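Local coordinates for protein tryptophan decarboxylase 1 (PDB 6KHO) that decarboxylates L-tryptophan to tryptamine and 5-hydroxy-L-tryptophan to serotonin with pyridoxal 5'-phosphate as cofactor, working as a homodimer in plant serotonin biosynthesis, at residues P52-V57 / K470-H475; T240-D245 / T476-R481; A252-A257 / A289-W294. One frame throughout, in Å; residues are numbered along the deposited sequence.

Contact 1: P52-V57 / K470-H475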
loop_
_atom_site.group_PDB
_atom_site.type_symbol
_atom_site.label_atom_id
_atom_site.label_comp_id
_atom_site.label_asym_id
_atom_site.label_seq_id
_atom_site.Cartn_x
_atom_site.Cartn_y
_atom_site.Cartn_z
ATOM N N PRO A 52 26.795 13.821 -0.160
ATOM C CA PRO A 52 27.171 12.507 -0.693
ATOM C C PRO A 52 25.913 11.686 -0.952
ATOM O O PRO A 52 25.014 11.632 -0.112
ATOM C CB PRO A 52 28.035 11.902 0.420
ATOM C CG PRO A 52 27.587 12.624 1.674
ATOM C CD PRO A 52 27.232 14.013 1.236
ATOM N N VAL A 53 25.839 11.065 -2.134
ATOM C CA VAL A 53 24.646 10.285 -2.478
ATOM C C VAL A 53 24.392 9.212 -1.430
ATOM O O VAL A 53 23.274 9.077 -0.913
ATOM C CB VAL A 53 24.772 9.676 -3.882
ATOM C CG1 VAL A 53 23.489 8.918 -4.208
ATOM C CG2 VAL A 53 25.032 10.761 -4.914
ATOM N N LEU A 54 25.425 8.432 -1.096
ATOM C CA LEU A 54 25.316 7.433 -0.038
ATOM C C LEU A 54 25.795 8.016 1.285
ATOM O O LEU A 54 26.736 8.808 1.302
ATOM C CB LEU A 54 26.148 6.193 -0.366
ATOM C CG LEU A 54 25.631 5.363 -1.538
ATOM C CD1 LEU A 54 26.733 4.457 -2.060
ATOM C CD2 LEU A 54 24.419 4.557 -1.108
ATOM N N PRO A 55 25.176 7.644 2.399
ATOM C CA PRO A 55 25.570 8.203 3.693
ATOM C C PRO A 55 26.733 7.430 4.301
ATOM O O PRO A 55 27.163 6.382 3.813
ATOM C CB PRO A 55 24.303 8.038 4.538
ATOM C CG PRO A 55 23.696 6.774 4.003
ATOM C CD PRO A 55 24.016 6.743 2.521
ATOM N N ASN A 56 27.222 7.975 5.410
ATOM C CA ASN A 56 28.335 7.417 6.163
ATOM C C ASN A 56 27.904 7.214 7.618
ATOM O O ASN A 56 28.392 7.872 8.535
ATOM C CB ASN A 56 29.552 8.339 6.060
ATOM C CG ASN A 56 30.810 7.702 6.603
ATOM O OD1 ASN A 56 31.128 6.556 6.277
ATOM N ND2 ASN A 56 31.538 8.442 7.428
ATOM N N VAL A 57 26.958 6.304 7.825
ATOM C CA VAL A 57 26.448 5.993 9.151
ATOM C C VAL A 57 26.571 4.492 9.366
ATOM O O VAL A 57 26.655 3.708 8.417
ATOM C CB VAL A 57 24.980 6.445 9.358
ATOM C CG1 VAL A 57 24.830 7.953 9.161
ATOM C CG2 VAL A 57 24.055 5.690 8.400
ATOM N N LYS A 470 29.975 11.452 -5.259
ATOM C CA LYS A 470 29.479 12.060 -6.484
ATOM C C LYS A 470 28.838 11.037 -7.417
ATOM O O LYS A 470 28.601 11.334 -8.594
ATOM C CB LYS A 470 30.610 12.805 -7.199
ATOM C CG LYS A 470 31.251 13.918 -6.346
ATOM C CD LYS A 470 30.824 15.312 -6.810
ATOM C CE LYS A 470 29.478 15.714 -6.221
ATOM N NZ LYS A 470 29.102 17.130 -6.551
ATOM N N ALA A 471 28.556 9.841 -6.912
ATOM C CA ALA A 471 27.871 8.808 -7.673
ATOM C C ALA A 471 27.276 7.804 -6.703
ATOM O O ALA A 471 27.741 7.664 -5.569
ATOM C CB ALA A 471 28.812 8.096 -8.650
ATOM N N TYR A 472 26.216 7.138 -7.151
ATOM C CA TYR A 472 25.775 5.880 -6.563
ATOM C C TYR A 472 25.541 4.932 -7.726
ATOM O O TYR A 472 24.624 5.141 -8.527
ATOM C CB TYR A 472 24.516 6.037 -5.731
ATOM C CG TYR A 472 24.025 4.753 -5.101
ATOM C CD1 TYR A 472 24.865 3.643 -4.959
ATOM C CD2 TYR A 472 22.713 4.640 -4.658
ATOM C CE1 TYR A 472 24.405 2.466 -4.380
ATOM C CE2 TYR A 472 22.249 3.479 -4.080
ATOM C CZ TYR A 472 23.095 2.394 -3.944
ATOM O OH TYR A 472 22.624 1.245 -3.363
ATOM N N VAL A 473 26.391 3.917 -7.828
ATOM C CA VAL A 473 26.331 2.915 -8.878
ATOM C C VAL A 473 26.161 1.565 -8.202
ATOM O O VAL A 473 26.794 1.294 -7.175
ATOM C CB VAL A 473 27.602 2.947 -9.753
ATOM C CG1 VAL A 473 27.593 1.827 -10.770
ATOM C CG2 VAL A 473 27.718 4.287 -10.443
ATOM N N ALA A 474 25.279 0.736 -8.744
ATOM C CA ALA A 474 25.141 -0.623 -8.250
ATOM C C ALA A 474 25.261 -1.580 -9.427
ATOM O O ALA A 474 25.246 -1.177 -10.594
ATOM C CB ALA A 474 23.827 -0.818 -7.486
ATOM N N HIS A 475 25.408 -2.860 -9.121
ATOM C CA HIS A 475 25.845 -3.805 -10.131
ATOM C C HIS A 475 24.778 -4.855 -10.387
ATOM O O HIS A 475 23.753 -4.930 -9.704
ATOM C CB HIS A 475 27.154 -4.494 -9.715
ATOM C CG HIS A 475 26.961 -5.596 -8.722
ATOM N ND1 HIS A 475 26.819 -5.363 -7.372
ATOM C CD2 HIS A 475 26.868 -6.939 -8.884
ATOM C CE1 HIS A 475 26.652 -6.513 -6.742
ATOM N NE2 HIS A 475 26.680 -7.485 -7.638
HETATM O O HOH W 1 27.948 8.209 -2.758
#
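Ala471 meets Val53 through its backbone and is joined to Leu54 by a water. Its carbonyl O lies 4.0 Å from Val53 CB, and it also accepts a hydrogen bond from an ordered water 2.9 Å away. That water in turn accepts the N-H of Leu54, with 3.0 Å between water and Leu54 N, and so it links the two backbones where no direct hydrogen bond spans them. Tyr472 comes next, and its side chain meets both Val53 and Leu54. Its CB is touched by Val53 CG1 at 3.4 Å, a methyl placed anti to the backbone N of Val53 (chi1 -178°). The phenol ring, itself swung anti to the Tyr472 N, lies across the Leu54 side chain at about a right angle. Leu54 uses both methyls on it: CD2 is centred over one face, 3.7 Å from the centroid and only 5° off the ring normal, a clear CH-pi contact, while CD1 reaches Tyr472 CD1 at 3.5 Å. The backbone of Tyr472 is bonded to Asn99 and Phe101, and its ring meets that of Phe100 with the planes steeply inclined. Beyond it the chain enters strand 474-478 of the small antiparallel sheet. Leu54 also packs on Gln130 of the second subunit, so the loop that follows helix 27-47 is wedged between this C-terminal region and the dimer partner. The Tyr472 side chain is about 11 Å from that of Phe104, a serotonin-binding residue. The join is thus almost wholly apolar, depending on close fit of methyls and ring, with one water bridging Leu54 N and Ala471 O as the polar link between the segments.

Contact 2: T240-D245 / T476-R481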
loop_
_atom_site.group_PDB
_atom_site.type_symbol
_atom_site.label_atom_id
_atom_site.label_comp_id
_atom_site.label_asym_id
_atom_site.label_seq_id
_atom_site.Cartn_x
_atom_site.Cartn_y
_atom_site.Cartn_z
ATOM N N THR A 240 19.132 -14.214 -27.232
ATOM C CA THR A 240 17.906 -13.419 -27.315
ATOM C C THR A 240 18.020 -12.095 -26.553
ATOM O O THR A 240 16.996 -11.507 -26.177
ATOM C CB THR A 240 16.713 -14.211 -26.779
ATOM O OG1 THR A 240 16.974 -14.574 -25.417
ATOM C CG2 THR A 240 16.474 -15.472 -27.606
ATOM N N ASP A 241 19.247 -11.628 -26.312
ATOM C CA ASP A 241 19.506 -10.475 -25.453
ATOM C C ASP A 241 18.802 -10.636 -24.110
ATOM O O ASP A 241 18.273 -9.681 -23.533
ATOM C CB ASP A 241 19.112 -9.173 -26.148
ATOM C CG ASP A 241 20.043 -8.835 -27.303
ATOM O OD1 ASP A 241 21.264 -9.096 -27.179
ATOM O OD2 ASP A 241 19.560 -8.320 -28.332
ATOM N N TYR A 242 18.793 -11.871 -23.619
ATOM C CA TYR A 242 18.241 -12.270 -22.333
ATOM C C TYR A 242 16.724 -12.092 -22.247
ATOM O O TYR A 242 16.164 -12.166 -21.152
ATOM C CB TYR A 242 18.971 -11.545 -21.194
ATOM C CG TYR A 242 20.450 -11.902 -21.211
ATOM C CD1 TYR A 242 20.908 -13.056 -20.578
ATOM C CD2 TYR A 242 21.374 -11.123 -21.909
ATOM C CE1 TYR A 242 22.255 -13.414 -20.608
ATOM C CE2 TYR A 242 22.730 -11.473 -21.946
ATOM C CZ TYR A 242 23.160 -12.623 -21.291
ATOM O OH TYR A 242 24.488 -12.991 -21.312
ATOM N N GLY A 243 16.038 -11.898 -23.386
ATOM C CA GLY A 243 14.593 -12.023 -23.412
ATOM C C GLY A 243 14.136 -13.478 -23.442
ATOM O O GLY A 243 14.881 -14.390 -23.809
ATOM N N LEU A 244 12.885 -13.700 -23.038
ATOM C CA LEU A 244 12.340 -15.054 -23.016
ATOM C C LEU A 244 12.224 -15.618 -24.430
ATOM O O LEU A 244 11.650 -14.985 -25.324
ATOM C CB LEU A 244 10.975 -15.069 -22.329
ATOM C CG LEU A 244 10.291 -16.433 -22.203
ATOM C CD1 LEU A 244 11.139 -17.416 -21.398
ATOM C CD2 LEU A 244 8.925 -16.260 -21.555
ATOM N N ASP A 245 12.792 -16.808 -24.634
ATOM C CA ASP A 245 12.640 -17.527 -25.894
ATOM C C ASP A 245 11.321 -18.291 -25.864
ATOM O O ASP A 245 11.140 -19.157 -25.000
ATOM C CB ASP A 245 13.812 -18.484 -26.099
ATOM C CG ASP A 245 13.806 -19.162 -27.474
ATOM O OD1 ASP A 245 12.850 -18.978 -28.263
ATOM O OD2 ASP A 245 14.788 -19.876 -27.769
ATOM N N THR A 476 25.064 -5.689 -11.381
ATOM C CA THR A 476 24.238 -6.839 -11.702
ATOM C C THR A 476 25.147 -7.892 -12.324
ATOM O O THR A 476 26.337 -7.653 -12.549
ATOM C CB THR A 476 23.081 -6.443 -12.630
ATOM O OG1 THR A 476 22.138 -7.516 -12.714
ATOM C CG2 THR A 476 23.592 -6.094 -14.009
ATOM N N VAL A 477 24.575 -9.062 -12.597
ATOM C CA VAL A 477 25.294 -10.186 -13.193
ATOM C C VAL A 477 24.608 -10.540 -14.505
ATOM O O VAL A 477 23.430 -10.922 -14.505
ATOM C CB VAL A 477 25.332 -11.406 -12.258
ATOM C CG1 VAL A 477 25.968 -12.594 -12.977
ATOM C CG2 VAL A 477 26.078 -11.085 -10.965
ATOM N N VAL A 478 25.339 -10.419 -15.615
ATOM C CA VAL A 478 24.812 -10.657 -16.956
ATOM C C VAL A 478 25.678 -11.722 -17.619
ATOM O O VAL A 478 26.837 -11.456 -17.969
ATOM C CB VAL A 478 24.796 -9.380 -17.805
ATOM C CG1 VAL A 478 24.272 -9.687 -19.193
ATOM C CG2 VAL A 478 23.974 -8.283 -17.119
ATOM N N GLY A 479 25.116 -12.914 -17.821
ATOM C CA GLY A 479 25.874 -14.003 -18.401
ATOM C C GLY A 479 27.130 -14.309 -17.613
ATOM O O GLY A 479 28.237 -14.288 -18.159
ATOM N N GLY A 480 26.965 -14.557 -16.315
ATOM C CA GLY A 480 28.065 -14.914 -15.439
ATOM C C GLY A 480 29.103 -13.834 -15.210
ATOM O O GLY A 480 30.161 -14.111 -14.636
ATOM N N ARG A 481 28.818 -12.600 -15.626
ATOM C CA ARG A 481 29.786 -11.510 -15.590
ATOM C C ARG A 481 29.333 -10.403 -14.643
ATOM O O ARG A 481 28.138 -10.096 -14.555
ATOM C CB ARG A 481 30.000 -10.930 -16.989
ATOM C CG ARG A 481 30.631 -11.916 -17.943
ATOM C CD ARG A 481 32.124 -11.680 -18.036
ATOM N NE ARG A 481 32.858 -12.013 -16.810
ATOM C CZ ARG A 481 33.037 -13.239 -16.317
ATOM N NH1 ARG A 481 32.549 -14.302 -16.940
ATOM N NH2 ARG A 481 33.715 -13.405 -15.189
#
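The Tyr242 ring is the flat group of this contact, and it meets Val478 and Gly479 obliquely, neither squarely over a face nor at an edge. Val478 CG1 packs 3.6 Å from Tyr242 CE2 and almost as close to CZ; with chi1 at 179°, CG1 is the branch of Val478 that is turned to the ring. Further out on the ring, the phenol oxygen OH comes within 3.4 Å of Gly479 CA, an approach made easy by the lack of a side chain on the glycine. No hydrogen bond crosses the contact. Two tight turns face each other here. Tyr242 is the third residue of a type I' turn from Thr240 to Gly243, closed by Gly243 N to Thr240 O at 3.0 Å. Thr240 OG1 adds a short bond of 2.6 Å to Gly243 O, its donor tilted 18° from the carbonyl plane, so side chain and backbone together fix the turn that presents Tyr242. Gly479 and Gly480, both with positive phi, make the two-residue bend of a beta-hairpin joining strands 474-478 and 481-487, with Val478 N bonded to Arg481 O at 3.0 Å and Arg481 N to Val478 O at 3.3 Å. Beyond the bend Arg481 forms salt bridges with Glu451 and Asp455. On the first segment, Asp245 is the N-cap of helix 246-258 and accepts the N-H of Ala247. Val478 is buried against Ser274 and Val428 as well, while the Tyr242 side chain lies about 13 Å from the bound pyridoxal phosphate.

Contact 3: A252-A257 / A289-W294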
loop_
_atom_site.group_PDB
_atom_site.type_symbol
_atom_site.label_atom_id
_atom_site.label_comp_id
_atom_site.label_asym_id
_atom_site.label_seq_id
_atom_site.Cartn_x
_atom_site.Cartn_y
_atom_site.Cartn_z
ATOM N N ALA A 252 8.799 -26.102 -21.939
ATOM C CA ALA A 252 8.574 -26.263 -20.504
ATOM C C ALA A 252 7.100 -26.506 -20.190
ATOM O O ALA A 252 6.763 -27.372 -19.374
ATOM C CB ALA A 252 9.074 -25.026 -19.746
ATOM N N MET A 253 6.207 -25.730 -20.812
ATOM C CA MET A 253 4.782 -25.859 -20.516
ATOM C C MET A 253 4.225 -27.177 -21.048
ATOM O O MET A 253 3.396 -27.819 -20.388
ATOM C CB MET A 253 4.008 -24.683 -21.112
ATOM C CG MET A 253 4.347 -23.315 -20.505
ATOM S SD MET A 253 3.006 -22.157 -20.822
ATOM C CE MET A 253 3.506 -21.468 -22.283
ATOM N N GLN A 254 4.654 -27.580 -22.247
ATOM C CA GLN A 254 4.213 -28.858 -22.812
ATOM C C GLN A 254 4.671 -30.027 -21.940
ATOM O O GLN A 254 3.893 -30.943 -21.640
ATOM C CB GLN A 254 4.736 -29.002 -24.247
ATOM C CG GLN A 254 4.106 -30.157 -25.048
ATOM C CD GLN A 254 2.595 -30.075 -25.102
ATOM O OE1 GLN A 254 1.895 -30.746 -24.339
ATOM N NE2 GLN A 254 2.082 -29.248 -26.001
ATOM N N ALA A 255 5.937 -30.003 -21.512
ATOM C CA ALA A 255 6.438 -31.063 -20.645
ATOM C C ALA A 255 5.609 -31.175 -19.372
ATOM O O ALA A 255 5.316 -32.284 -18.908
ATOM C CB ALA A 255 7.908 -30.815 -20.309
ATOM N N ASP A 256 5.216 -30.036 -18.792
ATOM C CA ASP A 256 4.368 -30.067 -17.603
ATOM C C ASP A 256 2.992 -30.642 -17.921
ATOM O O ASP A 256 2.452 -31.449 -17.150
ATOM C CB ASP A 256 4.235 -28.658 -17.010
ATOM C CG ASP A 256 5.464 -28.235 -16.222
ATOM O OD1 ASP A 256 6.320 -29.104 -15.944
ATOM O OD2 ASP A 256 5.581 -27.035 -15.879
ATOM N N ALA A 257 2.397 -30.215 -19.037
ATOM C CA ALA A 257 1.089 -30.736 -19.420
ATOM C C ALA A 257 1.148 -32.244 -19.634
ATOM O O ALA A 257 0.237 -32.976 -19.226
ATOM C CB ALA A 257 0.587 -30.036 -20.687
ATOM N N ALA A 289 -1.618 -19.600 -24.885
ATOM C CA ALA A 289 -2.989 -19.882 -25.285
ATOM C C ALA A 289 -3.201 -21.359 -25.605
ATOM O O ALA A 289 -4.328 -21.847 -25.499
ATOM C CB ALA A 289 -3.368 -19.018 -26.484
ATOM N N ARG A 290 -2.143 -22.084 -25.968
ATOM C CA ARG A 290 -2.256 -23.526 -26.162
ATOM C C ARG A 290 -2.689 -24.232 -24.889
ATOM O O ARG A 290 -3.233 -25.339 -24.959
ATOM C CB ARG A 290 -0.920 -24.107 -26.641
ATOM C CG ARG A 290 -0.353 -23.457 -27.895
ATOM C CD ARG A 290 0.510 -24.436 -28.688
ATOM N NE ARG A 290 0.661 -24.006 -30.077
ATOM C CZ ARG A 290 0.092 -24.616 -31.116
ATOM N NH1 ARG A 290 -0.670 -25.687 -30.923
ATOM N NH2 ARG A 290 0.279 -24.155 -32.349
ATOM N N PHE A 291 -2.453 -23.619 -23.727
ATOM C CA PHE A 291 -2.785 -24.217 -22.447
ATOM C C PHE A 291 -3.855 -23.448 -21.683
ATOM O O PHE A 291 -4.204 -23.850 -20.567
ATOM C CB PHE A 291 -1.514 -24.343 -21.599
ATOM C CG PHE A 291 -0.381 -24.974 -22.348
ATOM C CD1 PHE A 291 -0.224 -26.348 -22.354
ATOM C CD2 PHE A 291 0.496 -24.199 -23.086
ATOM C CE1 PHE A 291 0.811 -26.939 -23.076
ATOM C CE2 PHE A 291 1.525 -24.767 -23.799
ATOM C CZ PHE A 291 1.689 -26.142 -23.800
ATOM N N ALA A 292 -4.407 -22.384 -22.270
ATOM C CA ALA A 292 -5.354 -21.485 -21.604
ATOM C C ALA A 292 -4.741 -20.864 -20.352
ATOM O O ALA A 292 -5.431 -20.627 -19.362
ATOM C CB ALA A 292 -6.671 -22.191 -21.262
ATOM N N ALA A 293 -3.438 -20.616 -20.372
ATOM C CA ALA A 293 -2.794 -20.060 -19.193
ATOM C C ALA A 293 -2.950 -18.540 -19.179
ATOM O O ALA A 293 -2.981 -17.891 -20.227
ATOM C CB ALA A 293 -1.313 -20.442 -19.168
ATOM N N TRP A 294 -3.050 -17.977 -17.972
ATOM C CA TRP A 294 -3.072 -16.525 -17.817
ATOM C C TRP A 294 -1.723 -15.936 -18.217
ATOM O O TRP A 294 -0.668 -16.478 -17.870
ATOM C CB TRP A 294 -3.383 -16.175 -16.363
ATOM C CG TRP A 294 -3.679 -14.745 -16.066
ATOM C CD1 TRP A 294 -2.799 -13.696 -16.062
ATOM C CD2 TRP A 294 -4.939 -14.217 -15.646
ATOM N NE1 TRP A 294 -3.455 -12.535 -15.704
ATOM C CE2 TRP A 294 -4.765 -12.832 -15.435
ATOM C CE3 TRP A 294 -6.206 -14.782 -15.441
ATOM C CZ2 TRP A 294 -5.817 -11.996 -15.039
ATOM C CZ3 TRP A 294 -7.245 -13.951 -15.033
ATOM C CH2 TRP A 294 -7.041 -12.578 -14.829
#
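Met253 and Phe291 both carry CG anti to their own carbonyl carbon (chi1 -65° and -49°), which sends the ring of Phe291 out over the helix and the thioether of Met253 alongside it. Met253 CB lies over one ring face, 4.0 Å from the centroid and offset toward the rim, a CH-pi contact. SD passes obliquely beside the ring at 4.7 Å from its centroid, a Met-aromatic contact, and the bend at chi3 (-91°) turns CE back toward the CD2-CE2 side of the ring. A turn further on, Ala257 CB touches Phe291 CE1 at 3.9 Å. Phe291 CZ reaches the helix backbone, 3.6 Å from Gln254 N, and the Gln254 side chain crosses that of Phe291 at about a right angle. Directly after Phe291, Ala292 has a positive phi and closes a Schellman motif, turning the chain toward Trp294. Both segments belong to the large domain of this fold type I enzyme, away from the annotated sites. Met253 rests also on Val287 of helix 281-289 and Tyr208 of strand 205-210; Asp256 pairs with Arg232 of strand 231-234, and Trp294 opens strand 294-298, bonded to strand 262-269.

In the fold
From the N terminus, the loop at 52-57 follows helix 27-47 and waits for its partner until 470-475, so contact 1 spans nearly the whole chain. The first half of contact 2 comes after strand 231-234 of the seven-stranded mixed sheet. Close behind it, helix 246-258 meets 289-294 and contact 3 closes a short loop of 31 residues round strand 262-269. That small loop falls within both of the larger ones. Contacts 1 and 2 cross instead, their later segments running on from one another along strand 474-478. Through that strand the C-terminal antiparallel sheet is tied to the N-terminal region and to the large domain, while contact 3 stays within the latter.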